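Local atomic coordinates of type II restriction enzyme MspI (Moraxella sp., PDB entry 1SA3), a protein that recognises the double-stranded DNA sequence 5'-CCGG-3' and cleaves it after the first C, leaving fragments with 5'-terminal phosphates. Residues E[149-154]-E[256-261]; E[181-186]-E[228-233]; E[188-191]-E[196-199]; E[64-69]-E[203-208]. All blocks are in the same frame, centred on the assembly; numbering follows the deposited sequence.

Contact 1 (E[149-154]-E[256-261]). With nucleotides of chain A.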
# COMPACT_ATOMS: atom_id res chain seq x y z
N GLU E 149 -18.29 16.66 -10.07
CA GLU E 149 -18.66 17.72 -9.13
C GLU E 149 -18.96 17.24 -7.71
O GLU E 149 -18.67 17.95 -6.76
CB GLU E 149 -19.84 18.52 -9.67
CG GLU E 149 -19.50 19.33 -10.91
CD GLU E 149 -18.23 20.16 -10.75
OE1 GLU E 149 -18.09 20.84 -9.72
OE2 GLU E 149 -17.39 20.15 -11.67
N LEU E 150 -19.53 16.04 -7.56
CA LEU E 150 -19.82 15.53 -6.23
C LEU E 150 -18.48 15.20 -5.56
O LEU E 150 -18.29 15.45 -4.36
CB LEU E 150 -20.72 14.29 -6.31
CG LEU E 150 -22.18 14.58 -6.68
CD1 LEU E 150 -22.91 13.28 -7.01
CD2 LEU E 150 -22.88 15.30 -5.53
N ILE E 151 -17.55 14.66 -6.34
CA ILE E 151 -16.24 14.36 -5.80
C ILE E 151 -15.58 15.69 -5.41
O ILE E 151 -14.98 15.80 -4.34
CB ILE E 151 -15.35 13.61 -6.81
CG1 ILE E 151 -15.97 12.24 -7.12
CG2 ILE E 151 -13.93 13.45 -6.24
CD1 ILE E 151 -15.27 11.47 -8.24
N ARG E 152 -15.69 16.69 -6.29
CA ARG E 152 -15.10 17.99 -6.01
C ARG E 152 -15.71 18.62 -4.77
O ARG E 152 -15.02 19.31 -4.02
CB ARG E 152 -15.29 18.95 -7.20
CG ARG E 152 -14.42 20.21 -7.11
CD ARG E 152 -14.94 21.34 -8.00
NE ARG E 152 -15.11 20.96 -9.39
CZ ARG E 152 -14.12 20.65 -10.23
NH1 ARG E 152 -12.86 20.67 -9.82
NH2 ARG E 152 -14.39 20.32 -11.48
N LYS E 153 -17.01 18.40 -4.55
CA LYS E 153 -17.68 18.95 -3.39
C LYS E 153 -17.05 18.36 -2.13
O LYS E 153 -16.83 19.07 -1.15
CB LYS E 153 -19.17 18.61 -3.39
CG LYS E 153 -19.91 19.11 -2.15
CD LYS E 153 -21.40 18.78 -2.19
CE LYS E 153 -22.11 19.26 -0.92
NZ LYS E 153 -21.91 20.72 -0.67
N HIS E 154 -16.76 17.07 -2.18
CA HIS E 154 -16.15 16.38 -1.05
C HIS E 154 -14.77 16.99 -0.80
O HIS E 154 -14.39 17.26 0.34
CB HIS E 154 -16.00 14.89 -1.37
CG HIS E 154 -15.82 14.03 -0.16
ND1 HIS E 154 -14.73 14.12 0.67
CD2 HIS E 154 -16.62 13.06 0.37
CE1 HIS E 154 -14.86 13.26 1.67
NE2 HIS E 154 -15.99 12.60 1.51
N LYS E 256 -7.45 22.92 -1.17
CA LYS E 256 -8.33 21.85 -0.71
C LYS E 256 -7.84 20.63 -1.49
O LYS E 256 -7.61 20.72 -2.69
CB LYS E 256 -9.78 22.17 -1.08
CG LYS E 256 -10.31 23.42 -0.42
CD LYS E 256 -10.33 23.27 1.10
CE LYS E 256 -10.97 24.49 1.74
NZ LYS E 256 -11.01 24.39 3.22
N LYS E 257 -7.67 19.51 -0.81
CA LYS E 257 -7.16 18.32 -1.48
C LYS E 257 -7.65 17.05 -0.81
O LYS E 257 -7.79 16.98 0.42
CB LYS E 257 -5.63 18.39 -1.49
CG LYS E 257 -4.92 17.30 -2.30
CD LYS E 257 -3.42 17.56 -2.34
CE LYS E 257 -2.67 16.49 -3.13
NZ LYS E 257 -1.19 16.65 -3.01
N MET E 258 -7.89 16.01 -1.60
CA MET E 258 -8.39 14.77 -1.03
C MET E 258 -7.31 13.80 -0.54
O MET E 258 -6.19 13.78 -1.06
CB MET E 258 -9.26 14.05 -2.06
CG MET E 258 -10.35 14.92 -2.64
SD MET E 258 -11.41 13.97 -3.74
CE MET E 258 -12.56 13.28 -2.52
N GLN E 259 -7.66 13.01 0.46
CA GLN E 259 -6.78 11.98 1.00
C GLN E 259 -7.60 10.72 1.13
O GLN E 259 -8.79 10.77 1.46
CB GLN E 259 -6.24 12.34 2.39
CG GLN E 259 -5.16 11.36 2.86
CD GLN E 259 -4.88 11.46 4.35
OE1 GLN E 259 -5.77 11.25 5.17
NE2 GLN E 259 -3.63 11.76 4.71
N PHE E 260 -6.97 9.58 0.85
CA PHE E 260 -7.65 8.30 0.96
C PHE E 260 -6.89 7.37 1.88
O PHE E 260 -5.66 7.29 1.81
CB PHE E 260 -7.80 7.65 -0.42
CG PHE E 260 -8.55 8.49 -1.39
CD1 PHE E 260 -7.88 9.40 -2.20
CD2 PHE E 260 -9.94 8.44 -1.44
CE1 PHE E 260 -8.59 10.26 -3.05
CE2 PHE E 260 -10.66 9.29 -2.28
CZ PHE E 260 -9.99 10.20 -3.08
N LYS E 261 -7.63 6.70 2.76
CA LYS E 261 -7.03 5.74 3.67
C LYS E 261 -7.54 4.39 3.22
O LYS E 261 -8.67 4.26 2.75
CB LYS E 261 -7.44 6.03 5.12
CG LYS E 261 -7.04 7.44 5.61
CD LYS E 261 -7.08 7.53 7.13
CE LYS E 261 -6.90 8.96 7.63
NZ LYS E 261 -5.56 9.58 7.38
P DG A 6 3.74 4.96 6.88
OP1 DG A 6 4.46 3.68 7.09
OP2 DG A 6 2.50 4.97 6.04
O5' DG A 6 3.39 5.64 8.27
C5' DG A 6 2.04 5.83 8.67
C4' DG A 6 2.00 6.71 9.90
O4' DG A 6 2.04 8.08 9.41
C3' DG A 6 0.69 6.59 10.67
O3' DG A 6 0.79 5.85 11.87
C2' DG A 6 0.30 8.02 11.00
C1' DG A 6 1.14 8.92 10.12
N9 DG A 6 0.20 9.50 9.16
C8 DG A 6 -0.04 9.09 7.86
N7 DG A 6 -1.06 9.71 7.31
C5 DG A 6 -1.49 10.60 8.29
C6 DG A 6 -2.58 11.53 8.28
O6 DG A 6 -3.40 11.75 7.38
N1 DG A 6 -2.66 12.23 9.48
C2 DG A 6 -1.81 12.06 10.56
N2 DG A 6 -2.06 12.83 11.65
N3 DG A 6 -0.81 11.19 10.58
C4 DG A 6 -0.71 10.50 9.43
P DG A 7 -0.55 5.20 12.48
OP1 DG A 7 -0.11 4.16 13.43
OP2 DG A 7 -1.50 4.86 11.39
O5' DG A 7 -1.18 6.41 13.29
C5' DG A 7 -0.37 7.19 14.16
C4' DG A 7 -1.22 8.18 14.92
O4' DG A 7 -1.71 9.18 14.00
C3' DG A 7 -2.44 7.55 15.58
O3' DG A 7 -2.63 8.11 16.88
C2' DG A 7 -3.59 7.96 14.67
C1' DG A 7 -3.11 9.30 14.14
N9 DG A 7 -3.68 9.61 12.83
C8 DG A 7 -3.42 8.98 11.64
N7 DG A 7 -4.14 9.44 10.65
C5 DG A 7 -4.91 10.45 11.22
C6 DG A 7 -5.90 11.30 10.64
O6 DG A 7 -6.30 11.34 9.47
N1 DG A 7 -6.43 12.17 11.59
C2 DG A 7 -6.07 12.22 12.92
N2 DG A 7 -6.70 13.13 13.67
N3 DG A 7 -5.16 11.43 13.46
C4 DG A 7 -4.63 10.58 12.56
P DC A 3 1.40 19.06 -4.00
OP1 DC A 3 1.44 18.75 -5.45
OP2 DC A 3 0.10 19.34 -3.34
O5' DC A 3 2.12 17.86 -3.25
C5' DC A 3 3.46 17.53 -3.59
C4' DC A 3 3.96 16.41 -2.71
O4' DC A 3 4.29 16.90 -1.39
C3' DC A 3 3.01 15.23 -2.52
O3' DC A 3 3.73 14.04 -2.82
C2' DC A 3 2.60 15.32 -1.05
C1' DC A 3 3.80 16.02 -0.40
N1 DC A 3 3.50 16.83 0.79
C2 DC A 3 4.29 16.67 1.95
O2 DC A 3 5.19 15.82 1.96
N3 DC A 3 4.05 17.46 3.03
C4 DC A 3 3.08 18.37 2.99
N4 DC A 3 2.88 19.13 4.07
C5 DC A 3 2.25 18.54 1.83
C6 DC A 3 2.49 17.76 0.78

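Contact 2 (E[181-186]-E[228-233])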
# COMPACT_ATOMS: atom_id res chain seq x y z
N ARG E 181 -11.57 0.59 -10.95
CA ARG E 181 -10.57 1.48 -11.51
C ARG E 181 -10.16 2.51 -10.46
O ARG E 181 -8.98 2.83 -10.31
CB ARG E 181 -11.11 2.19 -12.75
CG ARG E 181 -10.96 1.37 -14.03
CD ARG E 181 -11.74 2.01 -15.17
NE ARG E 181 -13.18 1.95 -14.94
CZ ARG E 181 -14.09 2.43 -15.77
NH1 ARG E 181 -13.71 3.02 -16.90
NH2 ARG E 181 -15.38 2.32 -15.49
N PHE E 182 -11.15 3.03 -9.72
CA PHE E 182 -10.89 4.03 -8.68
C PHE E 182 -9.92 3.47 -7.63
O PHE E 182 -8.92 4.11 -7.29
CB PHE E 182 -12.20 4.43 -8.00
CG PHE E 182 -12.10 5.66 -7.14
CD1 PHE E 182 -12.41 6.91 -7.65
CD2 PHE E 182 -11.72 5.57 -5.80
CE1 PHE E 182 -12.38 8.06 -6.85
CE2 PHE E 182 -11.68 6.71 -4.99
CZ PHE E 182 -12.01 7.96 -5.52
N ILE E 183 -10.21 2.28 -7.13
CA ILE E 183 -9.36 1.67 -6.11
C ILE E 183 -7.97 1.36 -6.64
O ILE E 183 -6.96 1.72 -6.02
CB ILE E 183 -9.97 0.38 -5.56
CG1 ILE E 183 -11.34 0.66 -4.95
CG2 ILE E 183 -9.05 -0.21 -4.50
CD1 ILE E 183 -12.19 -0.57 -4.75
N ARG E 184 -7.91 0.67 -7.77
CA ARG E 184 -6.63 0.30 -8.36
C ARG E 184 -5.77 1.53 -8.66
O ARG E 184 -4.57 1.54 -8.39
CB ARG E 184 -6.86 -0.52 -9.63
CG ARG E 184 -5.61 -1.16 -10.22
CD ARG E 184 -5.96 -2.02 -11.44
NE ARG E 184 -6.81 -3.15 -11.09
CZ ARG E 184 -6.37 -4.29 -10.56
NH1 ARG E 184 -5.08 -4.45 -10.30
NH2 ARG E 184 -7.23 -5.27 -10.28
N TRP E 185 -6.39 2.58 -9.20
CA TRP E 185 -5.63 3.78 -9.52
C TRP E 185 -5.13 4.49 -8.26
O TRP E 185 -4.00 4.99 -8.22
CB TRP E 185 -6.46 4.75 -10.36
CG TRP E 185 -5.67 5.95 -10.75
CD1 TRP E 185 -4.86 6.08 -11.84
CD2 TRP E 185 -5.56 7.17 -10.01
NE1 TRP E 185 -4.24 7.31 -11.82
CE2 TRP E 185 -4.65 8.00 -10.71
CE3 TRP E 185 -6.13 7.64 -8.83
CZ2 TRP E 185 -4.30 9.28 -10.26
CZ3 TRP E 185 -5.79 8.91 -8.37
CH2 TRP E 185 -4.88 9.71 -9.09
N CYS E 186 -5.97 4.55 -7.23
CA CYS E 186 -5.57 5.21 -5.98
C CYS E 186 -4.34 4.58 -5.34
O CYS E 186 -3.47 5.30 -4.84
CB CYS E 186 -6.72 5.18 -4.97
SG CYS E 186 -7.94 6.48 -5.20
N ASP E 228 -11.14 -7.10 -1.81
CA ASP E 228 -11.43 -6.85 -0.40
C ASP E 228 -12.14 -5.51 -0.20
O ASP E 228 -13.12 -5.44 0.53
CB ASP E 228 -10.15 -6.87 0.44
CG ASP E 228 -9.51 -8.25 0.51
OD1 ASP E 228 -10.20 -9.25 0.23
OD2 ASP E 228 -8.32 -8.33 0.87
N ARG E 229 -11.63 -4.46 -0.84
CA ARG E 229 -12.23 -3.13 -0.73
C ARG E 229 -13.64 -3.12 -1.33
O ARG E 229 -14.56 -2.54 -0.75
CB ARG E 229 -11.36 -2.09 -1.45
CG ARG E 229 -9.95 -1.92 -0.88
CD ARG E 229 -9.95 -1.27 0.50
NE ARG E 229 -10.44 -2.17 1.55
CZ ARG E 229 -9.77 -3.23 2.00
NH1 ARG E 229 -8.59 -3.54 1.49
NH2 ARG E 229 -10.29 -3.98 2.96
N ILE E 230 -13.81 -3.77 -2.48
CA ILE E 230 -15.12 -3.85 -3.16
C ILE E 230 -16.13 -4.53 -2.24
O ILE E 230 -17.28 -4.10 -2.14
CB ILE E 230 -15.05 -4.66 -4.48
CG1 ILE E 230 -14.24 -3.90 -5.53
CG2 ILE E 230 -16.47 -4.93 -5.01
CD1 ILE E 230 -14.86 -2.61 -5.98
N ALA E 231 -15.71 -5.61 -1.59
CA ALA E 231 -16.59 -6.33 -0.67
C ALA E 231 -16.98 -5.43 0.49
O ALA E 231 -18.15 -5.33 0.86
CB ALA E 231 -15.89 -7.60 -0.15
N GLU E 232 -15.98 -4.76 1.06
CA GLU E 232 -16.19 -3.86 2.19
C GLU E 232 -17.11 -2.71 1.79
O GLU E 232 -17.98 -2.30 2.56
CB GLU E 232 -14.84 -3.30 2.64
CG GLU E 232 -14.88 -2.50 3.93
CD GLU E 232 -13.55 -1.87 4.25
OE1 GLU E 232 -12.53 -2.59 4.28
OE2 GLU E 232 -13.52 -0.64 4.48
N GLY E 233 -16.92 -2.20 0.57
CA GLY E 233 -17.74 -1.10 0.09
C GLY E 233 -19.14 -1.50 -0.33
O GLY E 233 -20.00 -0.64 -0.50

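Contact 3 (E[188-191]-E[196-199])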
# COMPACT_ATOMS: atom_id res chain seq x y z
N THR E 188 -2.16 2.33 -7.00
CA THR E 188 -1.07 2.00 -7.92
C THR E 188 -0.73 3.07 -8.95
O THR E 188 0.32 3.01 -9.58
CB THR E 188 -1.36 0.73 -8.74
OG1 THR E 188 -2.42 1.00 -9.67
CG2 THR E 188 -1.74 -0.43 -7.83
N LEU E 189 -1.63 4.03 -9.12
CA LEU E 189 -1.48 5.11 -10.10
C LEU E 189 -1.74 4.64 -11.52
O LEU E 189 -1.34 5.28 -12.49
CB LEU E 189 -0.11 5.78 -10.02
CG LEU E 189 0.07 6.82 -8.91
CD1 LEU E 189 1.35 7.59 -9.17
CD2 LEU E 189 -1.12 7.78 -8.87
N ARG E 190 -2.42 3.52 -11.64
CA ARG E 190 -2.78 3.00 -12.95
C ARG E 190 -4.16 2.38 -12.78
O ARG E 190 -4.37 1.55 -11.89
CB ARG E 190 -1.77 1.97 -13.44
CG ARG E 190 -2.03 1.52 -14.87
CD ARG E 190 -0.97 0.55 -15.35
NE ARG E 190 -1.40 -0.16 -16.55
CZ ARG E 190 -0.67 -1.06 -17.20
NH1 ARG E 190 0.55 -1.36 -16.77
NH2 ARG E 190 -1.15 -1.65 -18.28
N ALA E 191 -5.12 2.79 -13.61
CA ALA E 191 -6.49 2.29 -13.50
C ALA E 191 -6.64 0.83 -13.91
O ALA E 191 -7.44 0.11 -13.33
CB ALA E 191 -7.43 3.15 -14.33
N GLY E 196 4.76 -6.47 -12.86
CA GLY E 196 6.18 -6.38 -13.15
C GLY E 196 6.67 -5.03 -13.65
O GLY E 196 7.81 -4.90 -14.09
N ASN E 197 5.82 -4.01 -13.58
CA ASN E 197 6.20 -2.67 -14.03
C ASN E 197 6.68 -1.90 -12.80
O ASN E 197 5.90 -1.68 -11.88
CB ASN E 197 5.00 -1.96 -14.65
CG ASN E 197 5.36 -0.62 -15.28
OD1 ASN E 197 6.23 0.10 -14.78
ND2 ASN E 197 4.69 -0.29 -16.37
N ILE E 198 7.94 -1.49 -12.78
CA ILE E 198 8.48 -0.79 -11.62
C ILE E 198 7.74 0.49 -11.21
O ILE E 198 7.81 0.91 -10.05
CB ILE E 198 9.99 -0.50 -11.82
CG1 ILE E 198 10.63 -0.15 -10.47
CG2 ILE E 198 10.17 0.63 -12.82
CD1 ILE E 198 12.16 -0.12 -10.52
N LEU E 199 7.01 1.09 -12.14
CA LEU E 199 6.26 2.31 -11.84
C LEU E 199 4.97 2.06 -11.04
O LEU E 199 4.38 3.00 -10.52
CB LEU E 199 5.89 3.05 -13.13
CG LEU E 199 7.06 3.48 -14.02
CD1 LEU E 199 6.54 4.07 -15.32
CD2 LEU E 199 7.91 4.50 -13.27
O HOH W 1 2.72 4.04 -8.76

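Contact 4 (E[64-69]-E[203-208])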
# COMPACT_ATOMS: atom_id res chain seq x y z
N SER E 64 6.52 -16.38 3.56
CA SER E 64 5.48 -17.24 3.00
C SER E 64 4.28 -16.41 2.52
O SER E 64 3.69 -16.70 1.48
CB SER E 64 4.99 -18.27 4.03
OG SER E 64 5.96 -19.29 4.22
N LYS E 65 3.90 -15.39 3.29
CA LYS E 65 2.78 -14.55 2.88
C LYS E 65 3.13 -13.81 1.59
O LYS E 65 2.26 -13.60 0.73
CB LYS E 65 2.44 -13.52 3.98
CG LYS E 65 1.64 -14.09 5.14
CD LYS E 65 1.50 -13.08 6.27
CE LYS E 65 0.66 -13.65 7.40
NZ LYS E 65 0.60 -12.76 8.59
N LEU E 66 4.38 -13.42 1.43
CA LEU E 66 4.77 -12.71 0.22
C LEU E 66 4.73 -13.65 -0.99
O LEU E 66 4.19 -13.29 -2.04
CB LEU E 66 6.17 -12.09 0.38
CG LEU E 66 6.52 -11.00 -0.65
CD1 LEU E 66 7.44 -9.95 -0.01
CD2 LEU E 66 7.19 -11.63 -1.87
N LEU E 67 5.29 -14.84 -0.84
CA LEU E 67 5.28 -15.80 -1.95
C LEU E 67 3.85 -16.24 -2.27
O LEU E 67 3.50 -16.47 -3.44
CB LEU E 67 6.14 -17.03 -1.61
CG LEU E 67 7.64 -16.81 -1.41
CD1 LEU E 67 8.31 -18.13 -1.05
CD2 LEU E 67 8.26 -16.22 -2.68
N LYS E 68 3.01 -16.33 -1.25
CA LYS E 68 1.64 -16.75 -1.45
C LYS E 68 0.86 -15.72 -2.26
O LYS E 68 0.08 -16.07 -3.15
CB LYS E 68 0.97 -16.99 -0.10
CG LYS E 68 -0.49 -17.41 -0.16
CD LYS E 68 -1.04 -17.58 1.25
CE LYS E 68 -2.54 -17.77 1.27
NZ LYS E 68 -3.03 -17.95 2.67
N ALA E 69 1.07 -14.44 -1.97
CA ALA E 69 0.38 -13.38 -2.69
C ALA E 69 0.78 -13.39 -4.16
O ALA E 69 0.07 -12.87 -5.01
CB ALA E 69 0.70 -12.02 -2.08
N LEU E 203 2.35 -5.55 -5.05
CA LEU E 203 1.96 -6.05 -3.74
C LEU E 203 1.92 -4.91 -2.74
O LEU E 203 2.76 -4.01 -2.78
CB LEU E 203 2.97 -7.09 -3.24
CG LEU E 203 3.15 -8.42 -3.97
CD1 LEU E 203 4.21 -9.23 -3.23
CD2 LEU E 203 1.83 -9.18 -4.00
N LEU E 204 0.95 -4.96 -1.84
CA LEU E 204 0.82 -3.95 -0.79
C LEU E 204 1.12 -4.69 0.51
O LEU E 204 0.39 -5.60 0.92
CB LEU E 204 -0.60 -3.38 -0.76
CG LEU E 204 -1.14 -2.90 -2.12
CD1 LEU E 204 -2.56 -2.37 -1.94
CD2 LEU E 204 -0.21 -1.80 -2.68
N ILE E 205 2.22 -4.30 1.14
CA ILE E 205 2.68 -4.90 2.39
C ILE E 205 2.34 -3.95 3.52
O ILE E 205 2.73 -2.79 3.50
CB ILE E 205 4.21 -5.12 2.35
CG1 ILE E 205 4.56 -6.07 1.20
CG2 ILE E 205 4.71 -5.70 3.68
CD1 ILE E 205 6.06 -6.33 1.04
N ARG E 206 1.59 -4.44 4.50
CA ARG E 206 1.19 -3.63 5.64
C ARG E 206 1.60 -4.26 6.96
O ARG E 206 1.05 -5.29 7.37
CB ARG E 206 -0.33 -3.43 5.64
CG ARG E 206 -0.89 -2.75 4.40
CD ARG E 206 -0.40 -1.32 4.28
NE ARG E 206 -1.00 -0.65 3.13
CZ ARG E 206 -2.30 -0.40 3.00
NH1 ARG E 206 -3.15 -0.76 3.96
NH2 ARG E 206 -2.76 0.21 1.92
N PHE E 207 2.57 -3.65 7.63
CA PHE E 207 3.03 -4.13 8.93
C PHE E 207 2.19 -3.47 10.01
O PHE E 207 2.02 -2.25 10.01
CB PHE E 207 4.49 -3.74 9.17
CG PHE E 207 5.48 -4.59 8.44
CD1 PHE E 207 6.06 -4.14 7.26
CD2 PHE E 207 5.83 -5.84 8.92
CE1 PHE E 207 6.98 -4.93 6.58
CE2 PHE E 207 6.75 -6.63 8.25
CZ PHE E 207 7.33 -6.18 7.08
N GLN E 208 1.64 -4.28 10.90
CA GLN E 208 0.86 -3.75 12.00
C GLN E 208 1.88 -3.60 13.13
O GLN E 208 2.45 -4.58 13.61
CB GLN E 208 -0.25 -4.71 12.40
CG GLN E 208 -1.11 -4.17 13.53
CD GLN E 208 -2.29 -5.06 13.82
OE1 GLN E 208 -2.15 -6.29 13.90
NE2 GLN E 208 -3.46 -4.46 13.98

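Contact 1 (E[149-154]-E[256-261])
M258 reaches out of strand 258-261 to touch helix 146-157 at I151 and H154. The two segments bury 133 Å² between them, both sides summed. M258 SD lies 3.6 Å from I151 CG2, the branch anti to the backbone N of I151. A bend at chi3 (85°) turns the terminal methyl off the line of the extended chain, and M258 CE then rests 3.9 Å from H154 ND1, approaching the imidazole obliquely. M258 crosses both I151 and H154 at roughly right angles. Strand 258-261 is the middle strand of a three-stranded antiparallel sheet, and the alternation of its residues separates two tasks: M258 and F260 pack against protein, while Q259 and K261 read the DNA.

Among the polar contacts, Q259 NE2 donates to O6 of DG6 of chain A at 2.7 Å in a nearly straight bond (165°). K261 NZ donates a hydrogen bond to O6 of DG7 of chain A at 2.8 Å, and it also bonds Q259 OE1 at 2.8 Å, meeting that oxygen from above the carbonyl plane, which ties the two reading side chains together. K257 NZ holds phosphate oxygen OP2 of DC3 of chain A at 3.0 Å. R152 grips E149 in a side-on salt bridge, NE to OE1 and NH2 to OE2.

Contact 2 (E[181-186]-E[228-233])
I183 CD1 makes the closest approaches between segments 181-186 and 228-233: it lies 3.6 Å from I230 CD1 and 3.7 Å from R229 CB. The first pair is methyl against methyl, with the two isoleucine side chains crossing obliquely; the second sets the methyl against the root of the arginine chain, at about a right angle. I183 CG2 adds a looser approach to R229 CG at 4.1 Å. In I183, chi2 at 163° extends CD1 across the gap, whereas in I230 a chi2 of -66° folds CD1 back towards it.

One step out, the arginine chain folds, carrying its guanidinium away from I183. R229 NH2 then bonds E232 OE1 at 2.9 Å (156°), nearly in line with the C-O bond and close to the guanidinium plane; NE reaches the same oxygen only weakly. Y225 makes a cation-pi contact with R229, and E232 has a second charged partner in K125. On the other helix, I183 also rests on Y225 and V226, and R184 pairs with D223, a further tie between the same two helices. The R229 side chain is thus divided: its CB and CG pack against I183, while its guanidinium is paired with E232, three residues on in the same helix.

Contact 3 (E[188-191]-E[196-199])
T188 O and L199 O face each other at 4.2 Å, two acceptors that are joined by water 1. The water donates to T188 O at 2.7 Å and to L199 O at 2.6 Å, so both carbonyls are satisfied through one molecule, and H200 ND1 is a further partner of T188 O. The nearest CA atoms, those of T188 and L199, are still 8.3 Å apart, and neither segment forms a regular helix or strand. L189 leaves the helical conformation with positive phi (75°), turning the chain out of helix 179-188.

Each segment holds its own bend with a side-chain oxygen. T188 OG1 accepts from R190 N at 3.2 Å, while its bond with R184 O ties the same hydroxyl back to the preceding helical turn. N197 OD1 accepts from L199 N at 2.9 Å (160°), with the donor tilted 28° from the carbonyl plane. Across the gap, R190 is extended throughout, which brings NH1 to 4.3 Å from N197 ND2, a loose oblique approach of two donor groups. An ST turn at T188 and an Asx turn at N197 thus shape the two ends of this water-bridged connection, which leads from helix 179-188 to strand 203-210.

Contact 4 (E[64-69]-E[203-208])
Helix 57-69 packs against the five-stranded mixed sheet through segment 64-69, where L66 and A69 meet L203 and I205 of strand 203-210. The two short segments run nearly antiparallel, at 157° with axes 10.1 Å apart, a usual spacing for a helix laid on a sheet. Of the two strand residues L203 buries more surface, using both of its methyls. L203 CD2 lies 3.6 Å from A69 CB, whose bond from CA points at the strand, and L203 CD1 lies 3.9 Å from L66 CG, with the two leucine side chains crossing at about a right angle.

Strand 203-210 lies between strand 111-121, parallel to it, and strand 213-221, antiparallel to it, within the sheet of this PDDEXK-clan nuclease. The alternation along the strand puts L203 and I205 on the helix-bearing face, while L204 turns to the other face and meets I222 and Y225 of helix 222-234. I205 reaches the helix by its outermost atom: chi2 at 178° extends CD1 to 4.0 Å from L66 CD1. L66 has CG anti to the backbone N (chi1 -164°), which swings its branches towards the strand, and it packs on I219 and F42 as well. Polar ties flank this apolar patch: K65 pairs with D61 and D216, and A69 O accepts from N221 ND2.

Contacts 1 and 2 meet directly: F260 CE2 lies 3.8 Å from F182 CZ, so the strand that carries the base-reading residues backs onto helix 179-188. Contact 2 in turn touches contact 3, where R184 CD comes to 3.2 Å from A191 O and W185 CD1 to 3.5 Å from R190 N. Contact 3 spans the connection from helix 179-188 to strand 203-210, and its segment 196-199 leads in sequence towards 203-208 of contact 4, without other touch. Contacts 1 and 4 lie on opposite sides of the chain's centre, centres 29 Å apart. Contact 4 is somewhat nearer the metal than contact 3: the I205 side chain is about 11 Å, and that of L199 about 14 Å, from the sodium ion bound by E35, D84 and D99.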